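Local coordinates for tetratricopeptide repeat protein (PDB 4R7S), which is of unknown function but, as a tetratricopeptide repeat protein, probably serves as a scaffold that binds other proteins or peptides, at residues A[235-240]-A[245-250]; A[182-187]-A[214-219]; A[43-48]-A[65-70]; A[83-88]-A[95-100]. All blocks are in the same frame, centred on the assembly; numbering follows the deposited sequence.

Overall arrangement
All four contacts join helices of one all-helical chain and follow one another in the sequence as 43-48/65-70, 83-88/95-100, 182-187/214-219 and 235-240/245-250. Contacts 3 and 4 are neighbours, their centres about 15 Å apart, helix 57-68 being followed in the chain by helix 75-87. Contacts 1 and 2 have the same centre-to-centre spacing, about 15 Å, and touch: Val215 of contact 2 packs on Ala237 and Ile247 of contact 1. The pairs are separate: centres lie about 40 Å apart for contacts 2 and 3, nearest atoms about 11 Å apart for contacts 1 and 4. No active site is known; ethanediol molecules, probably from the crystallisation liquor, lie about 4 Å from the side chain of Thr45 and about 5 Å from that of Asp185.

Contact 1: residues A[235-240]-A[245-250]; sequences KKAESM and EVIKEL
Ile247 of helix 244-252 divides its side chain between two residues of helix 227-238: CD1 goes to Ala237, CG1 and CG2 to Glu238. The tightly enclosed part is apolar. Ile247 CD1 rests on Ala237 CB at 3.9 Å, and Val215 of helix 211-223 touches both residues, so three helices meet round this methyl. A small residue such as Ala237 suits its place, because it lets the end of the isoleucine come down close to the helix. On the other flank the packing is as close but borders solvent, Ala237 and Ile247 being buried and Glu238 partly exposed. Glu238 starts with CG anti to the backbone N (chi1 179°) and then runs on extended, a course that draws its aliphatic stem obliquely past the isoleucine. Ile247 CG1 lies 3.9 Å from Glu238 CB, while Ile247 CG2 is 3.8 Å from Glu238 CD. Glutamate fits here since its methylenes and carboxylate lie along CG2, while the side chain also touches Lys244 and Leu251. Cutting Ile247 back to an alanine is likely to open a gap beside Ala237 and Val215 and to leave the Glu238 stem without the surface it lies against. The arrangement resembles the end of a tetratricopeptide repeat array, where a short final helix commonly packs over the apolar face of the preceding helical pair.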
loop_
_atom_site.group_PDB
_atom_site.type_symbol
_atom_site.label_atom_id
_atom_site.label_comp_id
_atom_site.label_asym_id
_atom_site.label_seq_id
_atom_site.Cartn_x
_atom_site.Cartn_y
_atom_site.Cartn_z
ATOM N N LYS A 235 -7.703 -7.100 20.199
ATOM C CA LYS A 235 -9.076 -7.355 19.735
ATOM C C LYS A 235 -9.580 -6.204 18.863
ATOM O O LYS A 235 -10.113 -6.441 17.774
ATOM C CB LYS A 235 -10.028 -7.585 20.911
ATOM C CG LYS A 235 -10.118 -9.044 21.324
ATOM C CD LYS A 235 -10.327 -9.183 22.817
ATOM C CE LYS A 235 -10.549 -10.619 23.249
ATOM N NZ LYS A 235 -11.906 -11.127 22.889
ATOM N N LYS A 236 -9.330 -4.958 19.308
ATOM C CA LYS A 236 -9.720 -3.757 18.579
ATOM C C LYS A 236 -9.050 -3.711 17.170
ATOM O O LYS A 236 -9.745 -3.437 16.181
ATOM C CB LYS A 236 -9.412 -2.497 19.403
ATOM C CG LYS A 236 -9.797 -1.175 18.707
ATOM C CD LYS A 236 -11.288 -0.986 18.472
ATOM C CE LYS A 236 -11.555 0.143 17.504
ATOM N NZ LYS A 236 -13.010 0.316 17.270
ATOM N N ALA A 237 -7.734 -4.016 17.087
ATOM C CA ALA A 237 -6.997 -4.072 15.816
ATOM C C ALA A 237 -7.564 -5.185 14.894
ATOM O O ALA A 237 -7.638 -4.986 13.681
ATOM C CB ALA A 237 -5.508 -4.300 16.071
ATOM N N GLU A 238 -7.988 -6.331 15.473
ATOM C CA GLU A 238 -8.586 -7.432 14.702
ATOM C C GLU A 238 -9.907 -6.951 14.058
ATOM O O GLU A 238 -10.106 -7.114 12.840
ATOM C CB GLU A 238 -8.812 -8.661 15.598
ATOM C CG GLU A 238 -9.451 -9.845 14.891
ATOM C CD GLU A 238 -9.522 -11.138 15.683
ATOM O OE1 GLU A 238 -9.674 -11.091 16.930
ATOM O OE2 GLU A 238 -9.458 -12.210 15.036
ATOM N N SER A 239 -10.762 -6.286 14.876
ATOM C CA SER A 239 -12.034 -5.712 14.444
ATOM C C SER A 239 -11.827 -4.663 13.335
ATOM O O SER A 239 -12.796 -4.269 12.683
ATOM C CB SER A 239 -12.766 -5.089 15.629
ATOM O OG SER A 239 -12.337 -3.762 15.888
HETATM N N MSE A 240 -10.563 -4.212 13.136
HETATM C CA MSE A 240 -10.186 -3.203 12.146
HETATM C C MSE A 240 -9.503 -3.821 10.906
HETATM O O MSE A 240 -9.073 -3.087 10.002
HETATM C CB MSE A 240 -9.291 -2.146 12.802
HETATM C CG MSE A 240 -10.077 -1.225 13.717
HETATM SE SE MSE A 240 -8.964 0.012 14.700
HETATM C CE MSE A 240 -8.572 1.267 13.213
ATOM N N GLU A 245 -4.001 -14.061 11.362
ATOM C CA GLU A 245 -3.028 -15.076 11.829
ATOM C C GLU A 245 -2.124 -14.509 12.919
ATOM O O GLU A 245 -1.969 -15.134 13.969
ATOM C CB GLU A 245 -2.129 -15.607 10.690
ATOM C CG GLU A 245 -2.818 -16.325 9.546
ATOM C CD GLU A 245 -1.840 -16.648 8.432
ATOM O OE1 GLU A 245 -1.469 -15.717 7.679
ATOM O OE2 GLU A 245 -1.402 -17.819 8.346
ATOM N N VAL A 246 -1.518 -13.322 12.643
ATOM C CA VAL A 246 -0.587 -12.615 13.527
ATOM C C VAL A 246 -1.351 -12.122 14.757
ATOM O O VAL A 246 -0.863 -12.309 15.883
ATOM C CB VAL A 246 0.171 -11.482 12.769
ATOM C CG1 VAL A 246 0.795 -10.457 13.725
ATOM C CG2 VAL A 246 1.235 -12.066 11.839
ATOM N N ILE A 247 -2.571 -11.565 14.555
ATOM C CA ILE A 247 -3.383 -11.082 15.668
ATOM C C ILE A 247 -3.746 -12.256 16.585
ATOM O O ILE A 247 -3.792 -12.071 17.804
ATOM C CB ILE A 247 -4.614 -10.243 15.215
ATOM C CG1 ILE A 247 -4.985 -9.171 16.255
ATOM C CG2 ILE A 247 -5.812 -11.096 14.873
ATOM C CD1 ILE A 247 -4.162 -7.936 16.206
ATOM N N LYS A 248 -3.905 -13.476 16.005
ATOM C CA LYS A 248 -4.191 -14.719 16.744
ATOM C C LYS A 248 -3.007 -15.063 17.695
ATOM O O LYS A 248 -3.240 -15.370 18.864
ATOM C CB LYS A 248 -4.477 -15.891 15.762
ATOM C CG LYS A 248 -5.024 -17.159 16.426
ATOM C CD LYS A 248 -4.896 -18.412 15.557
ATOM C CE LYS A 248 -4.104 -19.514 16.226
ATOM N NZ LYS A 248 -4.780 -20.040 17.446
ATOM N N GLU A 249 -1.753 -14.991 17.181
ATOM C CA GLU A 249 -0.520 -15.280 17.929
ATOM C C GLU A 249 -0.257 -14.262 19.050
ATOM O O GLU A 249 0.253 -14.658 20.103
ATOM C CB GLU A 249 0.715 -15.336 16.999
ATOM C CG GLU A 249 0.651 -16.372 15.879
ATOM C CD GLU A 249 0.493 -17.847 16.219
ATOM O OE1 GLU A 249 0.879 -18.278 17.333
ATOM O OE2 GLU A 249 0.034 -18.589 15.321
ATOM N N LEU A 250 -0.563 -12.956 18.805
ATOM C CA LEU A 250 -0.380 -11.884 19.790
ATOM C C LEU A 250 -1.327 -12.089 20.953
ATOM O O LEU A 250 -0.911 -12.014 22.105
ATOM C CB LEU A 250 -0.623 -10.492 19.156
ATOM C CG LEU A 250 0.368 -10.004 18.110
ATOM C CD1 LEU A 250 -0.141 -8.744 17.446
ATOM C CD2 LEU A 250 1.764 -9.811 18.702
#

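Contact 2: residues A[182-187]-A[214-219]; sequences GRADLY and YVLRGK
Leu216 alone carries the side of helix 211-223 that meets Ala184 and Asp185 of helix 178-189. Before it in the sequence, Tyr214 and Val215 turn to other neighbours, packing on Ala237 of helix 227-238. Leu216 then points toward the opposite helix, with CG anti to its own backbone N (chi1 -165°), and this torsion spreads the two methyls over the partner's surface. Leu216 CD2 sits against Ala184 CB at 3.8 Å and comes slightly nearer still to the backbone, 3.6 Å from Asp185 N. Leu216 CD1 comes up to the carboxylate, 3.6 Å from Asp185 OD1, the two side chains passing at a slant. The small side chain of Ala184 suits a place where the leucine methyl lies close to the backbone. Ala184 and Leu216 also share a third neighbour, Ile200 of the intervening helix 193-206, so that this helix packs against both, as along tetratricopeptide repeat superhelices. Further on, Arg217 turns away from this contact and pairs with Asp233 of helix 227-238. Lys219, one turn after Val215, is the nearest opposite charge within the two segments, but Lys219 NZ stays 6.2 Å from Asp185 OD1. The strong partner of Asp185 is Lys154, which forms a salt bridge with OD2. Dispersion therefore does the work between these two segments, and the leucine methyl beside OD1 meets an acid whose charge is probably balanced by Lys154, with a smaller, longer-range contribution from Lys219.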
loop_
_atom_site.group_PDB
_atom_site.type_symbol
_atom_site.label_atom_id
_atom_site.label_comp_id
_atom_site.label_asym_id
_atom_site.label_seq_id
_atom_site.Cartn_x
_atom_site.Cartn_y
_atom_site.Cartn_z
ATOM N N GLY A 182 4.719 6.413 12.550
ATOM C CA GLY A 182 5.994 5.941 12.020
ATOM C C GLY A 182 7.102 6.116 13.045
ATOM O O GLY A 182 7.864 5.185 13.313
ATOM N N ARG A 183 7.154 7.304 13.670
ATOM C CA ARG A 183 8.142 7.596 14.699
ATOM C C ARG A 183 7.935 6.695 15.915
ATOM O O ARG A 183 8.935 6.205 16.455
ATOM C CB ARG A 183 8.138 9.085 15.112
ATOM C CG ARG A 183 9.373 9.434 15.924
ATOM C CD ARG A 183 9.553 10.918 16.114
ATOM N NE ARG A 183 8.534 11.441 17.005
ATOM C CZ ARG A 183 8.398 12.723 17.296
ATOM N NH1 ARG A 183 9.234 13.615 16.785
ATOM N NH2 ARG A 183 7.439 13.123 18.117
ATOM N N ALA A 184 6.660 6.477 16.351
ATOM C CA ALA A 184 6.373 5.590 17.493
ATOM C C ALA A 184 6.908 4.174 17.217
ATOM O O ALA A 184 7.514 3.572 18.095
ATOM C CB ALA A 184 4.875 5.537 17.796
ATOM N N ASP A 185 6.726 3.675 15.986
ATOM C CA ASP A 185 7.183 2.344 15.588
ATOM C C ASP A 185 8.697 2.270 15.663
ATOM O O ASP A 185 9.237 1.235 16.070
ATOM C CB ASP A 185 6.681 1.961 14.180
ATOM C CG ASP A 185 6.880 0.485 13.869
ATOM O OD1 ASP A 185 6.276 -0.355 14.572
ATOM O OD2 ASP A 185 7.686 0.169 12.958
ATOM N N LEU A 186 9.373 3.364 15.290
ATOM C CA LEU A 186 10.829 3.456 15.372
ATOM C C LEU A 186 11.266 3.394 16.831
ATOM O O LEU A 186 12.201 2.658 17.153
ATOM C CB LEU A 186 11.353 4.756 14.728
ATOM C CG LEU A 186 12.775 5.160 15.125
ATOM C CD1 LEU A 186 13.807 4.266 14.475
ATOM C CD2 LEU A 186 13.031 6.554 14.740
ATOM N N TYR A 187 10.579 4.153 17.711
ATOM C CA TYR A 187 10.909 4.168 19.131
ATOM C C TYR A 187 10.711 2.782 19.761
ATOM O O TYR A 187 11.562 2.342 20.536
ATOM C CB TYR A 187 10.116 5.238 19.864
ATOM C CG TYR A 187 10.583 6.652 19.573
ATOM C CD1 TYR A 187 11.940 6.942 19.413
ATOM C CD2 TYR A 187 9.683 7.715 19.562
ATOM C CE1 TYR A 187 12.381 8.252 19.194
ATOM C CE2 TYR A 187 10.114 9.030 19.353
ATOM C CZ TYR A 187 11.462 9.292 19.156
ATOM O OH TYR A 187 11.888 10.583 18.954
ATOM N N TYR A 214 -2.901 0.195 17.157
ATOM C CA TYR A 214 -3.507 -0.558 18.261
ATOM C C TYR A 214 -2.613 -1.757 18.579
ATOM O O TYR A 214 -2.363 -2.014 19.752
ATOM C CB TYR A 214 -4.948 -0.990 17.955
ATOM C CG TYR A 214 -5.999 0.048 18.287
ATOM C CD1 TYR A 214 -6.505 0.167 19.579
ATOM C CD2 TYR A 214 -6.514 0.888 17.304
ATOM C CE1 TYR A 214 -7.468 1.129 19.898
ATOM C CE2 TYR A 214 -7.492 1.843 17.606
ATOM C CZ TYR A 214 -7.984 1.944 18.902
ATOM O OH TYR A 214 -8.991 2.841 19.201
ATOM N N VAL A 215 -2.050 -2.429 17.539
ATOM C CA VAL A 215 -1.104 -3.554 17.719
ATOM C C VAL A 215 0.128 -3.032 18.471
ATOM O O VAL A 215 0.524 -3.630 19.466
ATOM C CB VAL A 215 -0.714 -4.249 16.383
ATOM C CG1 VAL A 215 0.513 -5.154 16.542
ATOM C CG2 VAL A 215 -1.880 -5.038 15.818
ATOM N N LEU A 216 0.682 -1.881 18.016
ATOM C CA LEU A 216 1.836 -1.209 18.606
ATOM C C LEU A 216 1.591 -0.885 20.087
ATOM O O LEU A 216 2.422 -1.258 20.928
ATOM C CB LEU A 216 2.212 0.066 17.825
ATOM C CG LEU A 216 3.617 0.623 18.150
ATOM C CD1 LEU A 216 4.727 -0.410 17.855
ATOM C CD2 LEU A 216 3.883 1.921 17.432
ATOM N N ARG A 217 0.449 -0.243 20.416
ATOM C CA ARG A 217 0.111 0.016 21.816
ATOM C C ARG A 217 -0.089 -1.310 22.608
ATOM O O ARG A 217 0.291 -1.393 23.781
ATOM C CB ARG A 217 -1.136 0.895 21.940
ATOM C CG ARG A 217 -1.251 1.482 23.351
ATOM C CD ARG A 217 -2.300 2.545 23.437
ATOM N NE ARG A 217 -3.635 1.975 23.304
ATOM C CZ ARG A 217 -4.747 2.647 23.549
ATOM N NH1 ARG A 217 -4.692 3.919 23.918
ATOM N NH2 ARG A 217 -5.928 2.055 23.417
ATOM N N GLY A 218 -0.657 -2.317 21.960
ATOM C CA GLY A 218 -0.886 -3.616 22.588
ATOM C C GLY A 218 0.411 -4.318 22.943
ATOM O O GLY A 218 0.560 -4.860 24.048
ATOM N N LYS A 219 1.385 -4.250 22.013
ATOM C CA LYS A 219 2.704 -4.844 22.163
ATOM C C LYS A 219 3.470 -4.183 23.295
ATOM O O LYS A 219 4.189 -4.875 24.037
ATOM C CB LYS A 219 3.476 -4.747 20.862
ATOM C CG LYS A 219 3.166 -5.866 19.886
ATOM C CD LYS A 219 4.217 -5.861 18.807
ATOM C CE LYS A 219 3.810 -6.599 17.561
ATOM N NZ LYS A 219 4.396 -5.953 16.353
#

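Contact 3: residues A[43-48]-A[65-70]; sequences LLTNLG and TSALSG
Thr45 OG1 is hydrogen-bonded to Tyr41 O one turn back in its own helix, and the same oxygen lies 3.5 Å from Ala67 CB on the helix opposite. The torsion helps explain both: with OG1 beside the backbone N (chi1 -48°), the hydroxyl folds back onto its helix and spends its polarity there, so it can also lie against a methyl. Ala67 CB is shared with Leu44, whose CB stands 3.8 Å away. Here helices 40-52 and 57-68 form a helical hairpin of tetratricopeptide repeat type, and a small residue where the two segments come closest, as is usual in such repeats, lets the backbones come as near as 5.3 Å between Leu44 CA and Ala67 CA. Ile77 of the following helix 75-87 touches both Thr45 and Ala67. Toward the more open side, Leu44 spreads its two methyls over Ser66: Leu44 CD1 is 4.0 Å and Leu44 CD2 4.1 Å from Ser66 CB. Serine suits this partly exposed place because its carbon takes the leucine contact while Ser66 OG hydrogen-bonds to Ile62 O. Met31 of helix 20-33 touches Leu44 as well.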
loop_
_atom_site.group_PDB
_atom_site.type_symbol
_atom_site.label_atom_id
_atom_site.label_comp_id
_atom_site.label_asym_id
_atom_site.label_seq_id
_atom_site.Cartn_x
_atom_site.Cartn_y
_atom_site.Cartn_z
ATOM N N LEU A 43 -10.652 -1.614 -22.156
ATOM C CA LEU A 43 -11.820 -2.116 -21.455
ATOM C C LEU A 43 -11.380 -3.113 -20.402
ATOM O O LEU A 43 -11.888 -3.067 -19.277
ATOM C CB LEU A 43 -12.832 -2.749 -22.429
ATOM C CG LEU A 43 -13.467 -1.818 -23.458
ATOM C CD1 LEU A 43 -14.671 -2.497 -24.128
ATOM C CD2 LEU A 43 -13.873 -0.487 -22.814
ATOM N N LEU A 44 -10.385 -3.971 -20.750
ATOM C CA LEU A 44 -9.826 -4.969 -19.837
ATOM C C LEU A 44 -9.130 -4.292 -18.654
ATOM O O LEU A 44 -9.212 -4.813 -17.547
ATOM C CB LEU A 44 -8.881 -5.940 -20.553
ATOM C CG LEU A 44 -9.604 -6.975 -21.418
ATOM C CD1 LEU A 44 -8.777 -7.397 -22.621
ATOM C CD2 LEU A 44 -10.098 -8.153 -20.611
ATOM N N THR A 45 -8.541 -3.100 -18.856
ATOM C CA THR A 45 -7.867 -2.357 -17.781
ATOM C C THR A 45 -8.915 -1.913 -16.758
ATOM O O THR A 45 -8.742 -2.223 -15.574
ATOM C CB THR A 45 -7.009 -1.192 -18.316
ATOM O OG1 THR A 45 -6.194 -1.650 -19.394
ATOM C CG2 THR A 45 -6.092 -0.633 -17.271
ATOM N N ASN A 46 -10.008 -1.238 -17.225
ATOM C CA ASN A 46 -11.152 -0.778 -16.417
ATOM C C ASN A 46 -11.777 -1.945 -15.661
ATOM O O ASN A 46 -11.981 -1.844 -14.454
ATOM C CB ASN A 46 -12.233 -0.118 -17.296
ATOM C CG ASN A 46 -11.838 1.137 -18.045
ATOM O OD1 ASN A 46 -11.036 1.964 -17.573
ATOM N ND2 ASN A 46 -12.476 1.329 -19.211
ATOM N N LEU A 47 -12.024 -3.065 -16.362
ATOM C CA LEU A 47 -12.588 -4.300 -15.801
ATOM C C LEU A 47 -11.701 -4.790 -14.648
ATOM O O LEU A 47 -12.214 -5.032 -13.559
ATOM C CB LEU A 47 -12.762 -5.381 -16.889
ATOM C CG LEU A 47 -13.330 -6.739 -16.456
ATOM C CD1 LEU A 47 -14.796 -6.647 -16.042
ATOM C CD2 LEU A 47 -13.207 -7.762 -17.578
ATOM N N GLY A 48 -10.391 -4.850 -14.876
ATOM C CA GLY A 48 -9.432 -5.249 -13.855
ATOM C C GLY A 48 -9.577 -4.434 -12.584
ATOM O O GLY A 48 -9.659 -5.010 -11.500
ATOM N N THR A 65 -3.603 -8.994 -16.939
ATOM C CA THR A 65 -2.698 -9.823 -17.727
ATOM C C THR A 65 -3.115 -9.786 -19.216
ATOM O O THR A 65 -2.244 -9.652 -20.090
ATOM C CB THR A 65 -2.632 -11.251 -17.157
ATOM O OG1 THR A 65 -1.984 -11.180 -15.883
ATOM C CG2 THR A 65 -1.858 -12.206 -18.052
ATOM N N SER A 66 -4.437 -9.838 -19.479
ATOM C CA SER A 66 -5.006 -9.796 -20.821
ATOM C C SER A 66 -4.774 -8.453 -21.459
ATOM O O SER A 66 -4.354 -8.406 -22.606
ATOM C CB SER A 66 -6.500 -10.097 -20.780
ATOM O OG SER A 66 -6.742 -11.398 -20.271
ATOM N N ALA A 67 -5.037 -7.356 -20.722
ATOM C CA ALA A 67 -4.830 -5.972 -21.171
ATOM C C ALA A 67 -3.364 -5.730 -21.554
ATOM O O ALA A 67 -3.085 -5.069 -22.539
ATOM C CB ALA A 67 -5.243 -5.000 -20.063
ATOM N N LEU A 68 -2.435 -6.263 -20.754
ATOM C CA LEU A 68 -1.000 -6.087 -20.932
ATOM C C LEU A 68 -0.479 -6.779 -22.219
ATOM O O LEU A 68 0.409 -6.231 -22.880
ATOM C CB LEU A 68 -0.249 -6.584 -19.681
ATOM C CG LEU A 68 1.199 -6.133 -19.552
ATOM C CD1 LEU A 68 1.315 -4.621 -19.425
ATOM C CD2 LEU A 68 1.856 -6.789 -18.396
ATOM N N SER A 69 -1.077 -7.927 -22.582
ATOM C CA SER A 69 -0.770 -8.780 -23.741
ATOM C C SER A 69 -0.174 -8.045 -25.003
ATOM O O SER A 69 0.936 -8.397 -25.451
ATOM C CB SER A 69 -2.005 -9.565 -24.159
ATOM O OG SER A 69 -1.655 -10.541 -25.122
ATOM N N GLY A 70 -0.892 -7.068 -25.563
ATOM C CA GLY A 70 -0.372 -6.367 -26.731
ATOM C C GLY A 70 0.234 -5.018 -26.422
ATOM O O GLY A 70 0.663 -4.317 -27.336
#

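Contact 4: residues A[83-88]-A[95-100]; sequences SLYTEL and LNDYNT
In an antiparallel helical hairpin of tetratricopeptide repeat type, Tyr98 of helix 91-104 reaches across to Ser83 and Thr86 of helix 75-87. Tyr98 leaves its helix with CG beside the backbone N (chi1 -69°), which carries the hydroxyl over to the other helix until Tyr98 OH lies 3.6 Å from Ser83 N, a packing distance. Thr86 OG1 stands at the edge of the same ring. A water bridges the two hydroxyls, 2.8 Å from Tyr98 OH and likewise 2.8 Å from Thr86 OG1, while the threonine oxygen also bonds to Ala82 O. The axes of the short segments 83-87 and 95-100 are 9.7 Å apart with their directions 163° from one another, the layout of paired helices within such a repeat, wide enough for large aromatic residues between them. Beside this, Asp97 OD2 meets the edge of Tyr85, 3.5 Å from Tyr85 CE2, with carboxylate and ring planes turned 45° apart. The weakly positive hydrogens of an aromatic edge suit a carboxylate oxygen, and Asp97 OD1 forms a salt bridge with Arg81. Tyr98 also packs on Ala111 and Cys114 of helix 109-121, whereas Tyr85 touches Leu61 of helix 57-68.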
loop_
_atom_site.group_PDB
_atom_site.type_symbol
_atom_site.label_atom_id
_atom_site.label_comp_id
_atom_site.label_asym_id
_atom_site.label_seq_id
_atom_site.Cartn_x
_atom_site.Cartn_y
_atom_site.Cartn_z
ATOM N N SER A 83 0.733 -3.231 -8.339
ATOM C CA SER A 83 0.032 -2.919 -7.099
ATOM C C SER A 83 -0.846 -4.102 -6.690
ATOM O O SER A 83 -0.924 -4.426 -5.507
ATOM C CB SER A 83 -0.813 -1.663 -7.266
ATOM O OG SER A 83 -1.563 -1.393 -6.096
ATOM N N LEU A 84 -1.488 -4.752 -7.661
ATOM C CA LEU A 84 -2.311 -5.912 -7.373
ATOM C C LEU A 84 -1.432 -7.083 -6.894
ATOM O O LEU A 84 -1.804 -7.747 -5.927
ATOM C CB LEU A 84 -3.168 -6.309 -8.590
ATOM C CG LEU A 84 -4.058 -7.551 -8.427
ATOM C CD1 LEU A 84 -5.084 -7.381 -7.318
ATOM C CD2 LEU A 84 -4.746 -7.869 -9.701
ATOM N N TYR A 85 -0.261 -7.307 -7.537
ATOM C CA TYR A 85 0.679 -8.363 -7.149
ATOM C C TYR A 85 1.122 -8.194 -5.701
ATOM O O TYR A 85 1.214 -9.174 -4.971
ATOM C CB TYR A 85 1.904 -8.387 -8.075
ATOM C CG TYR A 85 1.727 -9.182 -9.352
ATOM C CD1 TYR A 85 1.081 -10.415 -9.346
ATOM C CD2 TYR A 85 2.249 -8.725 -10.559
ATOM C CE1 TYR A 85 0.938 -11.164 -10.515
ATOM C CE2 TYR A 85 2.138 -9.481 -11.728
ATOM C CZ TYR A 85 1.477 -10.699 -11.702
ATOM O OH TYR A 85 1.340 -11.448 -12.842
ATOM N N THR A 86 1.367 -6.939 -5.287
ATOM C CA THR A 86 1.777 -6.561 -3.946
ATOM C C THR A 86 0.680 -6.975 -2.958
ATOM O O THR A 86 0.995 -7.592 -1.935
ATOM C CB THR A 86 2.116 -5.058 -3.899
ATOM O OG1 THR A 86 3.256 -4.828 -4.732
ATOM C CG2 THR A 86 2.463 -4.576 -2.490
ATOM N N GLU A 87 -0.599 -6.688 -3.301
ATOM C CA GLU A 87 -1.775 -7.025 -2.499
ATOM C C GLU A 87 -1.927 -8.556 -2.388
ATOM O O GLU A 87 -2.383 -9.050 -1.353
ATOM C CB GLU A 87 -3.028 -6.381 -3.108
ATOM C CG GLU A 87 -4.172 -6.255 -2.117
ATOM C CD GLU A 87 -5.509 -5.779 -2.647
ATOM O OE1 GLU A 87 -5.525 -4.991 -3.618
ATOM O OE2 GLU A 87 -6.543 -6.138 -2.038
ATOM N N LEU A 88 -1.512 -9.303 -3.436
ATOM C CA LEU A 88 -1.559 -10.763 -3.443
ATOM C C LEU A 88 -0.306 -11.373 -2.791
ATOM O O LEU A 88 -0.205 -12.601 -2.699
ATOM C CB LEU A 88 -1.696 -11.307 -4.870
ATOM C CG LEU A 88 -2.965 -11.013 -5.652
ATOM C CD1 LEU A 88 -2.773 -11.378 -7.131
ATOM C CD2 LEU A 88 -4.154 -11.772 -5.087
ATOM N N LEU A 95 7.666 -6.581 -8.323
ATOM C CA LEU A 95 8.989 -6.011 -8.582
ATOM C C LEU A 95 9.299 -6.068 -10.077
ATOM O O LEU A 95 9.656 -5.038 -10.651
ATOM C CB LEU A 95 10.065 -6.759 -7.738
ATOM C CG LEU A 95 11.569 -6.495 -7.998
ATOM C CD1 LEU A 95 11.949 -5.033 -7.800
ATOM C CD2 LEU A 95 12.421 -7.336 -7.077
ATOM N N ASN A 96 9.078 -7.235 -10.718
ATOM C CA ASN A 96 9.309 -7.402 -12.155
ATOM C C ASN A 96 8.496 -6.372 -12.999
ATOM O O ASN A 96 9.025 -5.844 -13.988
ATOM C CB ASN A 96 8.989 -8.840 -12.597
ATOM C CG ASN A 96 9.055 -9.062 -14.097
ATOM O OD1 ASN A 96 10.073 -8.783 -14.754
ATOM N ND2 ASN A 96 7.946 -9.528 -14.681
ATOM N N ASP A 97 7.228 -6.096 -12.612
ATOM C CA ASP A 97 6.399 -5.108 -13.318
ATOM C C ASP A 97 6.935 -3.664 -13.105
ATOM O O ASP A 97 6.941 -2.884 -14.074
ATOM C CB ASP A 97 4.927 -5.220 -12.906
ATOM C CG ASP A 97 4.117 -6.266 -13.663
ATOM O OD1 ASP A 97 4.675 -6.910 -14.590
ATOM O OD2 ASP A 97 2.934 -6.443 -13.330
ATOM N N TYR A 98 7.438 -3.332 -11.864
ATOM C CA TYR A 98 8.048 -2.021 -11.592
ATOM C C TYR A 98 9.352 -1.921 -12.369
ATOM O O TYR A 98 9.689 -0.849 -12.869
ATOM C CB TYR A 98 8.282 -1.757 -10.083
ATOM C CG TYR A 98 6.997 -1.565 -9.296
ATOM C CD1 TYR A 98 6.083 -0.567 -9.644
ATOM C CD2 TYR A 98 6.707 -2.358 -8.188
ATOM C CE1 TYR A 98 4.885 -0.408 -8.949
ATOM C CE2 TYR A 98 5.523 -2.192 -7.469
ATOM C CZ TYR A 98 4.606 -1.224 -7.866
ATOM O OH TYR A 98 3.419 -1.049 -7.198
ATOM N N ASN A 99 10.051 -3.049 -12.533
ATOM C CA ASN A 99 11.289 -3.070 -13.303
ATOM C C ASN A 99 11.008 -2.801 -14.774
ATOM O O ASN A 99 11.698 -1.990 -15.380
ATOM C CB ASN A 99 12.013 -4.383 -13.124
ATOM C CG ASN A 99 12.697 -4.503 -11.795
ATOM O OD1 ASN A 99 12.827 -3.529 -11.008
ATOM N ND2 ASN A 99 13.171 -5.717 -11.531
ATOM N N THR A 100 9.961 -3.414 -15.319
ATOM C CA THR A 100 9.533 -3.164 -16.697
ATOM C C THR A 100 9.186 -1.674 -16.814
ATOM O O THR A 100 9.701 -0.974 -17.696
ATOM C CB THR A 100 8.332 -4.082 -17.083
ATOM O OG1 THR A 100 8.705 -5.455 -16.950
ATOM C CG2 THR A 100 7.819 -3.818 -18.503
HETATM O O HOH W 1 3.490 -2.041 -4.628
#